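Local atomic coordinates of ferric uptake regulation protein (Helicobacter pylori, PDB entry 2XIG), a protein that probably acts as a homodimeric, iron-dependent repressor that binds the operators of the genes it controls. Residues G40-P45 and I108-D113; I77-L80 and G86-Y89. The protein carries 2 engineered substitutions. All blocks are in the same frame, centred on the assembly; numbering follows the deposited sequence.

Overall arrangement
Both contacts lie around the zinc ion held by His42, Glu90, His97 and His99, where the DNA-binding region meets the dimerization region, their centres about 9 Å apart. Contact 1 brings the loop between helices 27-38 and 45-52 against strand 108-111, an outer strand of the three-stranded mixed sheet; contact 2 is the hairpin of strands 77-82 and 86-91. Along the chain, contact 2 is nested inside the loop that contact 1 closes. The two touch directly: a backbone hydrogen bond links Leu43 O to Tyr89 N, and Ile108 packs on Leu80. Glu90, next after contact 2, shares the zinc ion with His42, so loop, hairpin and dimerization sheet are tied together at the metal.

Contact 1: G40-P45 and I108-D113. With ZN (zinc ion), chain L.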
ATOM      1  N   GLY C  40       6.422   7.039  27.876  1.00 26.79           N
ATOM      2  CA  GLY C  40       7.753   6.802  27.351  1.00 23.81           C
ATOM      3  C   GLY C  40       7.733   6.377  25.895  1.00 28.61           C
ATOM      4  O   GLY C  40       8.768   6.041  25.325  1.00 31.21           O
ATOM      5  N   THR C  41       6.553   6.394  25.281  1.00 25.48           N
ATOM      6  CA  THR C  41       6.435   5.969  23.890  1.00 26.36           C
ATOM      7  C   THR C  41       5.676   7.010  23.045  1.00 28.72           C
ATOM      8  O   THR C  41       5.532   8.161  23.458  1.00 26.15           O
ATOM      9  CB  THR C  41       5.806   4.556  23.811  1.00 26.46           C
ATOM     10  OG1 THR C  41       5.841   4.068  22.461  1.00 31.09           O
ATOM     11  CG2 THR C  41       4.383   4.560  24.360  1.00 17.05           C
ATOM     12  N   HIS C  42       5.221   6.623  21.858  1.00 21.43           N
ATOM     13  CA  HIS C  42       4.402   7.516  21.039  1.00 19.37           C
ATOM     14  C   HIS C  42       3.010   6.918  20.965  1.00 21.83           C
ATOM     15  O   HIS C  42       2.860   5.750  20.650  1.00 22.12           O
ATOM     16  CB  HIS C  42       4.972   7.672  19.633  1.00 24.42           C
ATOM     17  CG  HIS C  42       6.384   8.168  19.597  1.00 20.15           C
ATOM     18  ND1 HIS C  42       7.437   7.424  20.074  1.00 20.81           N
ATOM     19  CD2 HIS C  42       6.918   9.317  19.116  1.00 13.64           C
ATOM     20  CE1 HIS C  42       8.560   8.098  19.905  1.00 18.10           C
ATOM     21  NE2 HIS C  42       8.273   9.243  19.315  1.00 16.84           N
ATOM     22  N   LEU C  43       1.991   7.716  21.248  1.00 18.05           N
ATOM     23  CA  LEU C  43       0.648   7.171  21.439  1.00 18.08           C
ATOM     24  C   LEU C  43      -0.312   7.520  20.309  1.00 20.93           C
ATOM     25  O   LEU C  43      -0.282   8.623  19.780  1.00 21.65           O
ATOM     26  CB  LEU C  43       0.071   7.661  22.770  1.00 18.68           C
ATOM     27  CG  LEU C  43       0.791   7.181  24.034  1.00 23.12           C
ATOM     28  CD1 LEU C  43       0.131   7.773  25.278  1.00 17.47           C
ATOM     29  CD2 LEU C  43       0.808   5.660  24.101  1.00 23.09           C
ATOM     30  N   SER C  44      -1.172   6.570  19.946  1.00 19.83           N
ATOM     31  CA  SER C  44      -2.237   6.847  18.995  1.00 21.16           C
ATOM     32  C   SER C  44      -3.399   7.520  19.712  1.00 20.87           C
ATOM     33  O   SER C  44      -3.544   7.395  20.924  1.00 20.05           O
ATOM     34  CB  SER C  44      -2.721   5.541  18.347  1.00 19.99           C
ATOM     35  OG  SER C  44      -3.344   4.727  19.320  1.00 19.76           O
ATOM     36  N   PRO C  45      -4.244   8.239  18.963  1.00 19.36           N
ATOM     37  CA  PRO C  45      -5.452   8.806  19.565  1.00 20.66           C
ATOM     38  C   PRO C  45      -6.296   7.751  20.292  1.00 22.58           C
ATOM     39  O   PRO C  45      -6.842   8.048  21.353  1.00 21.81           O
ATOM     40  CB  PRO C  45      -6.204   9.370  18.360  1.00 24.70           C
ATOM     41  CG  PRO C  45      -5.129   9.686  17.374  1.00 24.24           C
ATOM     42  CD  PRO C  45      -4.119   8.586  17.536  1.00 24.89           C
ATOM     43  N   ILE C 108       8.377   2.151  17.552  1.00 22.48           N
ATOM     44  CA  ILE C 108       9.107   3.364  17.198  1.00 20.57           C
ATOM     45  C   ILE C 108      10.320   3.509  18.096  1.00 21.26           C
ATOM     46  O   ILE C 108      10.221   3.383  19.317  1.00 21.22           O
ATOM     47  CB  ILE C 108       8.222   4.627  17.304  1.00 23.41           C
ATOM     48  CG1 ILE C 108       7.088   4.574  16.276  1.00 25.16           C
ATOM     49  CG2 ILE C 108       9.063   5.900  17.116  1.00 21.75           C
ATOM     50  CD1 ILE C 108       5.898   5.436  16.641  1.00 31.65           C
ATOM     51  N   ILE C 109      11.472   3.742  17.479  1.00 20.61           N
ATOM     52  CA  ILE C 109      12.712   3.938  18.209  1.00 22.02           C
ATOM     53  C   ILE C 109      13.212   5.351  17.919  1.00 22.23           C
ATOM     54  O   ILE C 109      13.295   5.755  16.763  1.00 21.57           O
ATOM     55  CB  ILE C 109      13.777   2.903  17.792  1.00 22.81           C
ATOM     56  CG1 ILE C 109      13.353   1.496  18.223  1.00 25.05           C
ATOM     57  CG2 ILE C 109      15.139   3.248  18.379  1.00 27.54           C
ATOM     58  CD1 ILE C 109      14.231   0.399  17.657  1.00 20.05           C
ATOM     59  N   GLU C 110      13.517   6.109  18.969  1.00 19.53           N
ATOM     60  CA  GLU C 110      14.013   7.474  18.801  1.00 14.84           C
ATOM     61  C   GLU C 110      15.529   7.468  18.659  1.00 21.64           C
ATOM     62  O   GLU C 110      16.203   6.647  19.267  1.00 21.00           O
ATOM     63  CB  GLU C 110      13.642   8.322  20.019  1.00 20.48           C
ATOM     64  CG  GLU C 110      12.157   8.365  20.351  1.00 21.63           C
ATOM     65  CD  GLU C 110      11.879   9.132  21.643  1.00 27.13           C
ATOM     66  OE1 GLU C 110      12.845   9.613  22.270  1.00 25.53           O
ATOM     67  OE2 GLU C 110      10.703   9.254  22.032  1.00 31.53           O
ATOM     68  N   PHE C 111      16.074   8.389  17.871  1.00 18.84           N
ATOM     69  CA  PHE C 111      17.523   8.527  17.816  1.00 20.66           C
ATOM     70  C   PHE C 111      17.932   9.958  17.546  1.00 20.42           C
ATOM     71  O   PHE C 111      17.211  10.711  16.905  1.00 19.51           O
ATOM     72  CB  PHE C 111      18.155   7.578  16.778  1.00 20.16           C
ATOM     73  CG  PHE C 111      17.910   7.973  15.342  1.00 19.18           C
ATOM     74  CD1 PHE C 111      16.795   7.505  14.662  1.00 17.41           C
ATOM     75  CD2 PHE C 111      18.797   8.801  14.671  1.00 21.67           C
ATOM     76  CE1 PHE C 111      16.562   7.855  13.345  1.00 20.43           C
ATOM     77  CE2 PHE C 111      18.577   9.156  13.353  1.00 21.53           C
ATOM     78  CZ  PHE C 111      17.451   8.678  12.686  1.00 22.85           C
ATOM     79  N   ALA C 112      19.106  10.317  18.047  1.00 21.75           N
ATOM     80  CA  ALA C 112      19.695  11.615  17.779  1.00 28.92           C
ATOM     81  C   ALA C 112      21.156  11.352  17.500  1.00 28.13           C
ATOM     82  O   ALA C 112      21.904  10.989  18.400  1.00 30.63           O
ATOM     83  CB  ALA C 112      19.541  12.534  18.984  1.00 33.49           C
ATOM     84  N   ASP C 113      21.554  11.507  16.245  1.00 21.82           N
ATOM     85  CA  ASP C 113      22.912  11.191  15.848  1.00 22.60           C
ATOM     86  C   ASP C 113      23.635  12.467  15.423  1.00 21.09           C
ATOM     87  O   ASP C 113      23.433  12.961  14.313  1.00 21.40           O
ATOM     88  CB  ASP C 113      22.916  10.166  14.709  1.00 17.88           C
ATOM     89  CG  ASP C 113      24.303   9.660  14.401  1.00 24.80           C
ATOM     90  OD1 ASP C 113      24.846   8.899  15.227  1.00 28.27           O
ATOM     91  OD2 ASP C 113      24.858  10.030  13.348  1.00 31.02           O
TER
HETATM   92 ZN    ZN L1151       9.432  11.020  18.794  1.00 21.04          ZN
HETATM   93  O   HOH W   1       6.773   2.003  20.178  1.00 29.01           O
HETATM   94  O   HOH W   2       8.318   5.143  21.080  1.00 31.02           O
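Ile108 lays its CG2 methyl over one face of the His42 imidazole, a CH-pi contact with the methyl carbon of Ile108 3.9 Å from the centroid of the His42 ring and offset toward the rim. Its other branch follows the ring back to its root: CD1 of Ile108 comes within 3.8 Å of His42 CB. With chi1 at -65°, CG2 lies anti to the backbone N and CG1 lies beside that N, which lets both arms reach the histidine.

Glu110 arrives at the far end of the ring. Its CG lies in the ring plane at the edge, and its OE2 approaches His42 CE1 to 3.2 Å. Ring and carboxylate planes stand nearly perpendicular, 84° apart. The carboxylate has a stronger partner in Lys94, whose NZ makes a salt bridge with OE2. Though a probable zinc ligand, Glu110 stays in the second shell here, with OE2 3.9 Å from the zinc ion.

His42 NE2 binds the zinc ion at 2.2 Å, while ND1 donates in the ring plane to a water 2.6 Å away. That same water gives a hydrogen to Ile108 O and is linked to Thr41 OG1; it bridges the loop to the strand and, together with the zinc bond at NE2, holds the rotation of the ring. A second water joins Thr41 OG1 to the backbone N of Ile108. Metal binding at NE2 would be expected to strengthen the ND1 donor.

Glu90, His97 and His99 complete the zinc site, with the His99 ring steeply inclined to that of His42. Ile109 and Phe111 pack on Tyr127 of the second subunit. The arrangement is that of the Fur-family interdomain metal site, where a histidine from the DNA-binding region shares a metal with residues of the dimerization region.

Contact 2: I77-L80 and G86-Y89; sequences ISVL and GRRY. Engineered in segment 77-80: Ser78 (natural residue Cys).
Val79 sets its CG2 methyl over one face of the Tyr89 ring, 4.0 Å from the ring centroid and 20° off the normal, a CH-pi contact between side chains that lie side by side and point the same way. A chi1 of 65° carries CG2 anti to the backbone N, which swings it across to the Tyr89 ring and Arg87. The same methyl meets Arg87, 3.9 Å from its NE, as the arginine, bent at chi3, crosses the valine obliquely. Arg87 NE also reaches Tyr89 OH in a weak hydrogen bond, with the phenol oxygen in the guanidinium plane; the stronger partner of this guanidinium is Glu81. Further along, Ile77 CD1 touches Tyr89 CD1 at 3.5 Å, and both residues pack on Leu68 of helix 61-73.

This is the antiparallel hairpin that forms the wing of the winged-helix DNA-binding region. Val79 and Tyr89 are a non-hydrogen-bonded pair, whereas Leu80 and Arg88 are a hydrogen-bonded one: Leu80 N donates to Arg88 O at 2.8 Å, and Arg88 N returns a bond to Leu80 O at 2.9 Å. Leu80 and Arg88 project from the face away from Val79 and Tyr89, and Arg88 also touches Ile108 of the dimerization region. The backbone of engineered Ser78 contributes too, its O lying 3.3 Å from Tyr89 CA in a CA-H...O contact.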
ATOM      1  N   ILE C  77       2.398  19.403  21.558  1.00 16.92           N
ATOM      2  CA  ILE C  77       2.691  18.012  21.230  1.00 16.37           C
ATOM      3  C   ILE C  77       3.196  17.927  19.794  1.00 16.10           C
ATOM      4  O   ILE C  77       2.976  18.851  19.007  1.00 23.13           O
ATOM      5  CB  ILE C  77       1.445  17.103  21.416  1.00 17.18           C
ATOM      6  CG1 ILE C  77       0.349  17.458  20.405  1.00 20.86           C
ATOM      7  CG2 ILE C  77       0.911  17.207  22.835  1.00 16.01           C
ATOM      8  CD1 ILE C  77      -0.926  16.609  20.535  1.00 15.19           C
ATOM      9  N   SER C  78       3.880  16.830  19.468  1.00 14.28           N
ATOM     10  CA  SER C  78       4.376  16.564  18.122  1.00 15.52           C
ATOM     11  C   SER C  78       3.685  15.319  17.584  1.00 18.51           C
ATOM     12  O   SER C  78       3.376  14.401  18.349  1.00 16.64           O
ATOM     13  CB  SER C  78       5.882  16.292  18.146  1.00 20.54           C
ATOM     14  OG  SER C  78       6.552  17.191  19.012  1.00 28.67           O
ATOM     15  N   VAL C  79       3.476  15.289  16.270  1.00 18.37           N
ATOM     16  CA  VAL C  79       2.884  14.125  15.595  1.00 19.82           C
ATOM     17  C   VAL C  79       3.890  13.431  14.665  1.00 20.83           C
ATOM     18  O   VAL C  79       4.707  14.081  14.006  1.00 23.39           O
ATOM     19  CB  VAL C  79       1.592  14.510  14.811  1.00 27.94           C
ATOM     20  CG1 VAL C  79       1.913  15.469  13.669  1.00 33.52           C
ATOM     21  CG2 VAL C  79       0.877  13.267  14.291  1.00 23.83           C
ATOM     22  N   LEU C  80       3.838  12.103  14.644  1.00 20.27           N
ATOM     23  CA  LEU C  80       4.644  11.281  13.742  1.00 13.86           C
ATOM     24  C   LEU C  80       3.644  10.529  12.876  1.00 22.75           C
ATOM     25  O   LEU C  80       2.776   9.852  13.407  1.00 22.05           O
ATOM     26  CB  LEU C  80       5.470  10.277  14.551  1.00 16.55           C
ATOM     27  CG  LEU C  80       6.351   9.246  13.831  1.00 25.04           C
ATOM     28  CD1 LEU C  80       7.397   9.923  12.954  1.00 30.86           C
ATOM     29  CD2 LEU C  80       7.011   8.303  14.833  1.00 27.99           C
ATOM     30  N   GLY C  86       0.260   4.713  11.449  1.00 34.01           N
ATOM     31  CA  GLY C  86      -0.734   5.770  11.455  1.00 33.59           C
ATOM     32  C   GLY C  86      -0.159   6.990  12.148  1.00 32.73           C
ATOM     33  O   GLY C  86       1.062   7.164  12.177  1.00 34.29           O
ATOM     34  N   ARG C  87      -1.026   7.826  12.708  1.00 30.84           N
ATOM     35  CA  ARG C  87      -0.580   9.026  13.417  1.00 28.05           C
ATOM     36  C   ARG C  87      -0.315   8.692  14.875  1.00 26.06           C
ATOM     37  O   ARG C  87      -1.141   8.065  15.534  1.00 28.74           O
ATOM     38  CB  ARG C  87      -1.616  10.149  13.310  1.00 30.94           C
ATOM     39  CG  ARG C  87      -1.713  10.778  11.928  1.00 40.26           C
ATOM     40  CD  ARG C  87      -2.851  11.801  11.842  1.00 47.01           C
ATOM     41  NE  ARG C  87      -2.462  13.121  12.336  1.00 52.39           N
ATOM     42  CZ  ARG C  87      -2.065  14.126  11.561  1.00 53.65           C
ATOM     43  NH1 ARG C  87      -2.005  13.966  10.249  1.00 55.58           N
ATOM     44  NH2 ARG C  87      -1.728  15.292  12.096  1.00 54.31           N
ATOM     45  N   ARG C  88       0.847   9.096  15.378  1.00 18.95           N
ATOM     46  CA  ARG C  88       1.152   8.884  16.779  1.00 15.33           C
ATOM     47  C   ARG C  88       1.729  10.163  17.387  1.00 14.71           C
ATOM     48  O   ARG C  88       2.378  10.937  16.698  1.00 16.72           O
ATOM     49  CB  ARG C  88       2.083   7.684  16.968  1.00 21.30           C
ATOM     50  CG  ARG C  88       1.342   6.356  16.774  1.00 28.06           C
ATOM     51  CD  ARG C  88       2.163   5.148  17.131  1.00 37.87           C
ATOM     52  NE  ARG C  88       1.341   4.131  17.787  1.00 43.36           N
ATOM     53  CZ  ARG C  88       0.405   3.414  17.173  1.00 44.67           C
ATOM     54  NH1 ARG C  88       0.169   3.600  15.888  1.00 48.72           N
ATOM     55  NH2 ARG C  88      -0.299   2.511  17.845  1.00 40.70           N
ATOM     56  N   TYR C  89       1.462  10.367  18.668  1.00 14.84           N
ATOM     57  CA  TYR C  89       1.716  11.659  19.303  1.00 15.14           C
ATOM     58  C   TYR C  89       2.670  11.563  20.481  1.00 19.07           C
ATOM     59  O   TYR C  89       2.751  10.536  21.158  1.00 18.47           O
ATOM     60  CB  TYR C  89       0.396  12.279  19.776  1.00 17.81           C
ATOM     61  CG  TYR C  89      -0.521  12.717  18.654  1.00 19.62           C
ATOM     62  CD1 TYR C  89      -0.516  14.026  18.206  1.00 22.90           C
ATOM     63  CD2 TYR C  89      -1.392  11.816  18.040  1.00 18.82           C
ATOM     64  CE1 TYR C  89      -1.348  14.436  17.184  1.00 26.04           C
ATOM     65  CE2 TYR C  89      -2.222  12.214  17.011  1.00 23.43           C
ATOM     66  CZ  TYR C  89      -2.195  13.524  16.588  1.00 25.62           C
ATOM     67  OH  TYR C  89      -3.013  13.934  15.568  1.00 24.83           O
TER